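Local coordinates for protein putative adenosine kinase (Schistosoma mansoni, PDB 3VAS) that probably phosphorylates adenosine to AMP as an adenosine kinase of the pfkB (ribokinase-like) family, and is captured here with adenosine bound, at residues M30-L35 / T154-A159; G82-T87 / Y183-V188; I236-E241 / A321-F326. All blocks are in the same frame, centred on the assembly; numbering follows the deposited sequence.

Contact 1: residues M30-L35 / T154-A159; sequences MGNPLL and TYLGAA. With ADN (adenosine), chain C.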
# COMPACT_ATOMS: atom_id res chain seq x y z
N MET A 30 1.00 -9.44 -2.95
CA MET A 30 1.18 -9.30 -4.40
C MET A 30 0.88 -7.86 -4.77
O MET A 30 -0.01 -7.25 -4.20
CB MET A 30 0.30 -10.27 -5.20
CG MET A 30 -1.21 -10.06 -5.06
SD MET A 30 -2.18 -10.93 -6.32
CE MET A 30 -2.13 -9.79 -7.68
N GLY A 31 1.64 -7.30 -5.71
CA GLY A 31 1.43 -5.91 -6.08
C GLY A 31 2.19 -5.40 -7.29
O GLY A 31 2.64 -6.17 -8.15
N ASN A 32 2.32 -4.08 -7.36
CA ASN A 32 3.03 -3.43 -8.44
C ASN A 32 4.41 -2.96 -7.97
O ASN A 32 4.52 -1.98 -7.24
CB ASN A 32 2.22 -2.24 -8.97
CG ASN A 32 0.75 -2.60 -9.19
OD1 ASN A 32 0.42 -3.72 -9.57
ND2 ASN A 32 -0.14 -1.64 -8.95
N PRO A 33 5.47 -3.67 -8.38
CA PRO A 33 6.80 -3.21 -7.95
C PRO A 33 7.26 -2.08 -8.85
O PRO A 33 7.34 -2.25 -10.07
CB PRO A 33 7.67 -4.45 -8.11
CG PRO A 33 6.99 -5.27 -9.15
CD PRO A 33 5.52 -4.93 -9.13
N LEU A 34 7.52 -0.92 -8.25
CA LEU A 34 7.79 0.29 -9.03
C LEU A 34 9.05 0.99 -8.55
O LEU A 34 9.43 0.90 -7.38
CB LEU A 34 6.60 1.25 -8.93
CG LEU A 34 5.22 0.72 -9.30
CD1 LEU A 34 4.13 1.70 -8.85
CD2 LEU A 34 5.12 0.46 -10.81
N LEU A 35 9.70 1.71 -9.46
CA LEU A 35 10.82 2.55 -9.08
C LEU A 35 10.32 3.96 -8.81
O LEU A 35 9.68 4.58 -9.67
CB LEU A 35 11.88 2.56 -10.18
CG LEU A 35 13.14 3.37 -9.85
CD1 LEU A 35 14.01 2.62 -8.86
CD2 LEU A 35 13.91 3.69 -11.12
N THR A 154 2.19 7.99 -11.83
CA THR A 154 2.63 6.61 -11.95
C THR A 154 2.49 6.04 -13.36
O THR A 154 1.42 6.09 -13.95
CB THR A 154 1.84 5.70 -10.99
OG1 THR A 154 2.07 6.14 -9.65
CG2 THR A 154 2.29 4.26 -11.13
N TYR A 155 3.59 5.51 -13.88
CA TYR A 155 3.57 4.73 -15.12
C TYR A 155 3.75 3.26 -14.75
O TYR A 155 4.86 2.83 -14.41
CB TYR A 155 4.68 5.18 -16.08
CG TYR A 155 4.63 4.46 -17.41
CD1 TYR A 155 3.65 4.77 -18.35
CD2 TYR A 155 5.54 3.46 -17.73
CE1 TYR A 155 3.58 4.12 -19.57
CE2 TYR A 155 5.48 2.80 -18.95
CZ TYR A 155 4.50 3.14 -19.86
OH TYR A 155 4.43 2.49 -21.08
N LEU A 156 2.67 2.50 -14.79
CA LEU A 156 2.67 1.13 -14.29
C LEU A 156 3.61 0.20 -15.04
O LEU A 156 4.22 -0.68 -14.43
CB LEU A 156 1.25 0.57 -14.27
CG LEU A 156 0.37 1.14 -13.15
CD1 LEU A 156 -1.07 0.65 -13.27
CD2 LEU A 156 0.95 0.77 -11.80
N GLY A 157 3.73 0.40 -16.35
CA GLY A 157 4.65 -0.37 -17.18
C GLY A 157 4.52 -1.87 -17.01
O GLY A 157 3.43 -2.43 -17.14
N ALA A 158 5.64 -2.52 -16.68
CA ALA A 158 5.69 -3.98 -16.57
C ALA A 158 4.69 -4.56 -15.55
O ALA A 158 4.22 -5.68 -15.73
CB ALA A 158 7.10 -4.43 -16.24
N ALA A 159 4.37 -3.79 -14.51
CA ALA A 159 3.46 -4.22 -13.46
C ALA A 159 2.08 -4.65 -13.97
O ALA A 159 1.40 -5.45 -13.32
CB ALA A 159 3.33 -3.14 -12.39
O5' ADN C . 2.58 5.28 -0.73
C5' ADN C . 3.64 5.80 -1.54
C4' ADN C . 4.10 4.79 -2.56
O4' ADN C . 3.03 4.50 -3.47
C3' ADN C . 5.29 5.19 -3.44
O3' ADN C . 6.45 4.46 -3.04
C2' ADN C . 4.88 4.77 -4.86
O2' ADN C . 5.84 4.00 -5.55
C1' ADN C . 3.60 3.97 -4.63
N9 ADN C . 2.63 4.04 -5.73
C8 ADN C . 2.25 5.12 -6.39
N7 ADN C . 1.29 4.69 -7.42
C5 ADN C . 1.14 3.27 -7.32
C6 ADN C . 0.37 2.37 -8.04
N6 ADN C . -0.47 2.83 -9.12
N1 ADN C . 0.42 1.01 -7.73
C2 ADN C . 1.22 0.57 -6.70
N3 ADN C . 1.97 1.46 -5.99
C4 ADN C . 1.92 2.84 -6.32
O HOH W 1 2.86 -6.35 -10.80
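N32 and A159 meet CB to CB at 3.7 Å, yet no direct hydrogen bond joins their two segments; water 1 makes the polar link, donating to both G31 O and A159 O. The fold is that of the ribokinase-like pfkB kinases, an alpha/beta core with a beta lid. Strand 27-40 leaves the core, breaks near N32 and P33, and runs on to pair with strand 138-145; strand 150-157 is the neighbour of 138-145 on its other side. In the angle between the two segments sits the adenine of adenosine. N32 reaches the base with CG turned beside its own backbone N (chi1 -46°), and ND2 gives ADN N1 a nearly straight bond of 3.0 Å (166° at the hydrogen). The amide is held from its other end as well, since OD1 is hydrogen-bonded to T191 OG1, while ND2 has a weak second bond to F187 O; together these fix which end of the amide faces the base. L34 splits its tip between two tasks. CD1 lies over one face of the base, 3.5 Å from ADN C4, opposite the face covered by the F187 ring. CD2 turns instead to the second segment, 4.3 Å from both L156 CD2 and A159 CB. That corner is shaped by a type II' turn from L156 to A159, with G157 at positive phi and A159 N bonded back to L156 O; it brings the methyl of A159 against N32 CB and near P33 CD. L156 CD2 fills in beside N32 ND2 and the exocyclic ADN N6. Two residues before L156, T154 borders the imidazole side of the purine, CG2 touching L34 CD1 and OG1 lying 2.8 Å from ADN N7.

Contact 2: residues G82-T87 / Y183-V188; sequences GATLNT and YIAGFV. With ADN (adenosine), chain C.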
# COMPACT_ATOMS: atom_id res chain seq x y z
N GLY A 82 6.41 1.08 -4.76
CA GLY A 82 5.30 0.14 -4.84
C GLY A 82 4.65 -0.03 -3.48
O GLY A 82 5.29 -0.49 -2.52
N ALA A 83 3.37 0.33 -3.39
CA ALA A 83 2.67 0.40 -2.11
C ALA A 83 2.66 -0.93 -1.35
O ALA A 83 3.02 -0.97 -0.17
CB ALA A 83 1.25 0.91 -2.30
N THR A 84 2.26 -2.00 -2.02
CA THR A 84 2.19 -3.31 -1.38
C THR A 84 3.59 -3.79 -0.98
O THR A 84 3.78 -4.32 0.11
CB THR A 84 1.54 -4.37 -2.30
OG1 THR A 84 0.22 -3.95 -2.67
CG2 THR A 84 1.47 -5.73 -1.60
N LEU A 85 4.55 -3.58 -1.88
CA LEU A 85 5.92 -4.00 -1.62
C LEU A 85 6.52 -3.25 -0.43
O LEU A 85 7.19 -3.86 0.40
CB LEU A 85 6.78 -3.86 -2.89
CG LEU A 85 8.27 -4.22 -2.72
CD1 LEU A 85 8.44 -5.63 -2.15
CD2 LEU A 85 9.04 -4.06 -4.04
N ASN A 86 6.28 -1.94 -0.36
CA ASN A 86 6.72 -1.14 0.78
C ASN A 86 6.25 -1.75 2.11
O ASN A 86 7.04 -1.95 3.03
CB ASN A 86 6.21 0.30 0.69
CG ASN A 86 6.93 1.13 -0.36
OD1 ASN A 86 7.98 0.75 -0.89
ND2 ASN A 86 6.37 2.31 -0.66
N THR A 87 4.96 -2.05 2.18
CA THR A 87 4.34 -2.58 3.39
C THR A 87 4.88 -3.96 3.76
O THR A 87 5.28 -4.20 4.90
CB THR A 87 2.81 -2.65 3.23
OG1 THR A 87 2.28 -1.32 3.16
CG2 THR A 87 2.16 -3.37 4.41
N TYR A 183 -1.57 -9.16 2.49
CA TYR A 183 -1.70 -7.72 2.32
C TYR A 183 -1.68 -7.38 0.83
O TYR A 183 -0.68 -7.63 0.16
CB TYR A 183 -0.59 -6.96 3.04
CG TYR A 183 -0.74 -5.46 2.92
CD1 TYR A 183 -1.58 -4.76 3.78
CD2 TYR A 183 -0.07 -4.74 1.93
CE1 TYR A 183 -1.74 -3.38 3.67
CE2 TYR A 183 -0.23 -3.37 1.81
CZ TYR A 183 -1.06 -2.69 2.68
OH TYR A 183 -1.21 -1.33 2.57
N ILE A 184 -2.78 -6.84 0.33
CA ILE A 184 -2.82 -6.33 -1.04
C ILE A 184 -3.44 -4.94 -1.07
O ILE A 184 -4.56 -4.72 -0.59
CB ILE A 184 -3.61 -7.25 -1.99
CG1 ILE A 184 -3.18 -8.71 -1.84
CG2 ILE A 184 -3.44 -6.80 -3.44
CD1 ILE A 184 -3.99 -9.67 -2.71
N ALA A 185 -2.71 -3.98 -1.64
CA ALA A 185 -3.20 -2.62 -1.79
C ALA A 185 -4.24 -2.53 -2.91
O ALA A 185 -4.23 -3.33 -3.85
CB ALA A 185 -2.05 -1.66 -2.06
N GLY A 186 -5.12 -1.54 -2.80
CA GLY A 186 -6.13 -1.30 -3.82
C GLY A 186 -5.54 -1.05 -5.19
O GLY A 186 -6.18 -1.32 -6.20
N PHE A 187 -4.31 -0.54 -5.22
CA PHE A 187 -3.60 -0.25 -6.46
C PHE A 187 -3.54 -1.43 -7.43
O PHE A 187 -3.41 -1.24 -8.64
CB PHE A 187 -2.16 0.19 -6.15
CG PHE A 187 -2.05 1.59 -5.62
CD1 PHE A 187 -1.29 1.86 -4.49
CD2 PHE A 187 -2.67 2.65 -6.26
CE1 PHE A 187 -1.17 3.14 -4.00
CE2 PHE A 187 -2.55 3.94 -5.78
CZ PHE A 187 -1.80 4.19 -4.65
N VAL A 188 -3.64 -2.64 -6.90
CA VAL A 188 -3.51 -3.85 -7.71
C VAL A 188 -4.78 -4.13 -8.53
O VAL A 188 -4.77 -4.92 -9.47
CB VAL A 188 -3.12 -5.06 -6.84
CG1 VAL A 188 -2.78 -6.27 -7.69
CG2 VAL A 188 -1.93 -4.69 -5.97
O5' ADN C . 2.58 5.28 -0.73
C5' ADN C . 3.64 5.80 -1.54
C4' ADN C . 4.10 4.79 -2.56
O4' ADN C . 3.03 4.50 -3.47
C3' ADN C . 5.29 5.19 -3.44
O3' ADN C . 6.45 4.46 -3.04
C2' ADN C . 4.88 4.77 -4.86
O2' ADN C . 5.84 4.00 -5.55
C1' ADN C . 3.60 3.97 -4.63
N9 ADN C . 2.63 4.04 -5.73
C8 ADN C . 2.25 5.12 -6.39
N7 ADN C . 1.29 4.69 -7.42
C5 ADN C . 1.14 3.27 -7.32
C6 ADN C . 0.37 2.37 -8.04
N6 ADN C . -0.47 2.83 -9.12
N1 ADN C . 0.42 1.01 -7.73
C2 ADN C . 1.22 0.57 -6.70
N3 ADN C . 1.97 1.46 -5.99
C4 ADN C . 1.92 2.84 -6.32
O HOH W 2 0.57 0.02 1.17
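T84 takes the backbone of A185 on its hydroxyl: A185 N donates to T84 OG1 at 3.1 Å in a nearly straight bond. The rotamer divides the side chain between two residues of the strand. With OG1 beside the helix backbone N (chi1 -58°) and CG2 anti to that N, the hydroxyl reaches A185 while the methyl lies 3.4 Å from Y183 O and at the edge of the Y183 ring. One turn on, T87 repeats the rotamer, and its CG2 rests over the centre of the Y183 ring, 3.5 Å from the centroid and 12° off the normal, a CH-pi contact with the two side chains crossing at about a right angle. Water 2 lies in the plane of that ring, 2.6 Å from Y183 OH, and donates to T87 OG1. Both hydroxyls have a further partner, T87 OG1 in D320 O and Y183 OH in N213 ND2, so these buried polar groups are held at several points. In the alpha/beta core of the ribokinase fold, helix 83-95 lies roughly antiparallel over the end of strand 181-185, its first turn facing the nucleoside. G82, the N-cap residue, donates its N to ADN O2', A83 N bonds ADN N3 at 3.2 Å, and N86 ND2 reaches ADN O3'. Beyond the strand end, F187 directs CG beside its own backbone N (chi1 -75°), which lays the ring face on the adenine, ADN C6 being 3.4 Å above the ring plane. A83 CB abuts the same ring at its edge, in plane and 3.5 Å from F187 CD1.

Contact 3: residues I236-E241 / A321-F326; sequences IVFGNE and AFAAGF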
# COMPACT_ATOMS: atom_id res chain seq x y z
N ILE A 236 -9.44 -6.79 7.46
CA ILE A 236 -8.95 -5.48 7.90
C ILE A 236 -8.85 -4.53 6.71
O ILE A 236 -8.30 -4.90 5.67
CB ILE A 236 -7.56 -5.59 8.58
CG1 ILE A 236 -7.59 -6.60 9.73
CG2 ILE A 236 -7.09 -4.23 9.08
CD1 ILE A 236 -6.27 -6.72 10.47
N VAL A 237 -9.38 -3.32 6.86
CA VAL A 237 -9.31 -2.32 5.80
C VAL A 237 -8.63 -1.05 6.30
O VAL A 237 -9.02 -0.49 7.33
CB VAL A 237 -10.72 -1.96 5.26
CG1 VAL A 237 -10.61 -0.90 4.17
CG2 VAL A 237 -11.43 -3.19 4.74
N PHE A 238 -7.61 -0.61 5.57
CA PHE A 238 -6.89 0.62 5.88
C PHE A 238 -7.30 1.71 4.90
O PHE A 238 -7.52 1.44 3.71
CB PHE A 238 -5.38 0.41 5.75
CG PHE A 238 -4.79 -0.55 6.75
CD1 PHE A 238 -4.30 -0.10 7.96
CD2 PHE A 238 -4.70 -1.90 6.45
CE1 PHE A 238 -3.75 -0.98 8.87
CE2 PHE A 238 -4.14 -2.80 7.36
CZ PHE A 238 -3.66 -2.33 8.57
N GLY A 239 -7.37 2.94 5.38
CA GLY A 239 -7.66 4.07 4.52
C GLY A 239 -7.15 5.35 5.13
O GLY A 239 -6.78 5.38 6.30
N ASN A 240 -7.11 6.42 4.34
CA ASN A 240 -6.86 7.75 4.90
C ASN A 240 -8.07 8.66 4.70
O ASN A 240 -9.07 8.24 4.12
CB ASN A 240 -5.56 8.37 4.34
CG ASN A 240 -5.63 8.67 2.85
OD1 ASN A 240 -6.71 8.81 2.27
ND2 ASN A 240 -4.47 8.78 2.22
N GLU A 241 -7.97 9.90 5.15
CA GLU A 241 -9.11 10.82 5.11
C GLU A 241 -9.64 11.11 3.70
O GLU A 241 -10.85 11.06 3.47
CB GLU A 241 -8.77 12.13 5.84
CG GLU A 241 -9.98 13.03 6.07
CD GLU A 241 -9.83 13.90 7.30
OE1 GLU A 241 -10.82 14.06 8.04
OE2 GLU A 241 -8.72 14.42 7.53
N ALA A 321 3.86 2.36 5.62
CA ALA A 321 4.58 2.02 6.85
C ALA A 321 3.59 1.77 7.98
O ALA A 321 3.74 0.82 8.75
CB ALA A 321 5.54 3.13 7.23
N PHE A 322 2.58 2.63 8.06
CA PHE A 322 1.55 2.51 9.08
C PHE A 322 0.95 1.11 9.04
O PHE A 322 0.82 0.45 10.07
CB PHE A 322 0.46 3.56 8.89
CG PHE A 322 -0.62 3.51 9.94
CD1 PHE A 322 -0.52 4.29 11.08
CD2 PHE A 322 -1.72 2.68 9.78
CE1 PHE A 322 -1.51 4.25 12.06
CE2 PHE A 322 -2.71 2.64 10.75
CZ PHE A 322 -2.61 3.42 11.89
N ALA A 323 0.58 0.66 7.84
CA ALA A 323 -0.00 -0.66 7.67
C ALA A 323 0.96 -1.76 8.12
O ALA A 323 0.57 -2.69 8.82
CB ALA A 323 -0.44 -0.88 6.21
N ALA A 324 2.22 -1.65 7.70
CA ALA A 324 3.26 -2.60 8.11
C ALA A 324 3.40 -2.68 9.63
O ALA A 324 3.39 -3.76 10.21
CB ALA A 324 4.60 -2.24 7.48
N GLY A 325 3.53 -1.51 10.25
CA GLY A 325 3.70 -1.43 11.69
C GLY A 325 2.53 -2.04 12.43
O GLY A 325 2.72 -2.76 13.42
N PHE A 326 1.31 -1.79 11.95
CA PHE A 326 0.13 -2.36 12.58
C PHE A 326 0.11 -3.88 12.46
O PHE A 326 -0.03 -4.59 13.45
CB PHE A 326 -1.17 -1.80 12.00
CG PHE A 326 -2.41 -2.34 12.69
CD1 PHE A 326 -2.90 -1.72 13.82
CD2 PHE A 326 -3.04 -3.48 12.21
CE1 PHE A 326 -4.02 -2.22 14.48
CE2 PHE A 326 -4.16 -3.99 12.85
CZ PHE A 326 -4.65 -3.36 13.99
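This is a buried, wholly apolar strand-on-helix contact in the alpha/beta core, where F238 of strand 236-240 packs against the flank of helix 318-330 through A323, F322 and F326. The methyl of A323 sits almost exactly over the middle of the F238 ring, with CB 4.1 Å from the centroid and 4° off the normal, a CH-pi contact. F326 makes an offset edge-to-face pair with F238: the edge of F238 is directed at the face of F326, the centroids are 5.9 Å apart and the planes stand at 78°. F322 meets the F238 ring differently, edge against edge, its CE2 4.2 Å from F238 CE1. The helix, one of those packed on the central sheet of the ribokinase-like fold, runs nearly antiparallel to the strand, and it begins within the GAGD sequence characteristic of the pfkB family. I236, two residues before F238 and so on the same side of the strand, extends the apolar surface by placing CD1 at the edge of the F326 ring, 4.2 Å from CE2. F326 points its CG anti to the helix backbone N (chi1 -177°), which carries the ring toward the strand; L279 and I281 of the adjacent strand 279-284 also touch it. A323 is also touched by T87 of helix 83-95.

How the contacts relate
From the N terminus, strand 27-40 supplies the first half of contact 1, and helix 83-95 starts contact 2 before strand 150-157 closes contact 1. Strand 181-185 then closes contact 2, so these two loops cross. Both contacts border adenosine; contact 1 links strand 27-40 to strand 150-157 of the lid, and contact 2 joins helix 83-95 to strand 181-185 within the core. They touch directly where M30 O meets T84 CG2. Contact 3 follows in series, strand 236-240 meeting helix 318-330 about eighty residues later. It touches contact 2 through A323 and A324 against T87, while contact 1 stays about 12 Å away at the nearest atoms.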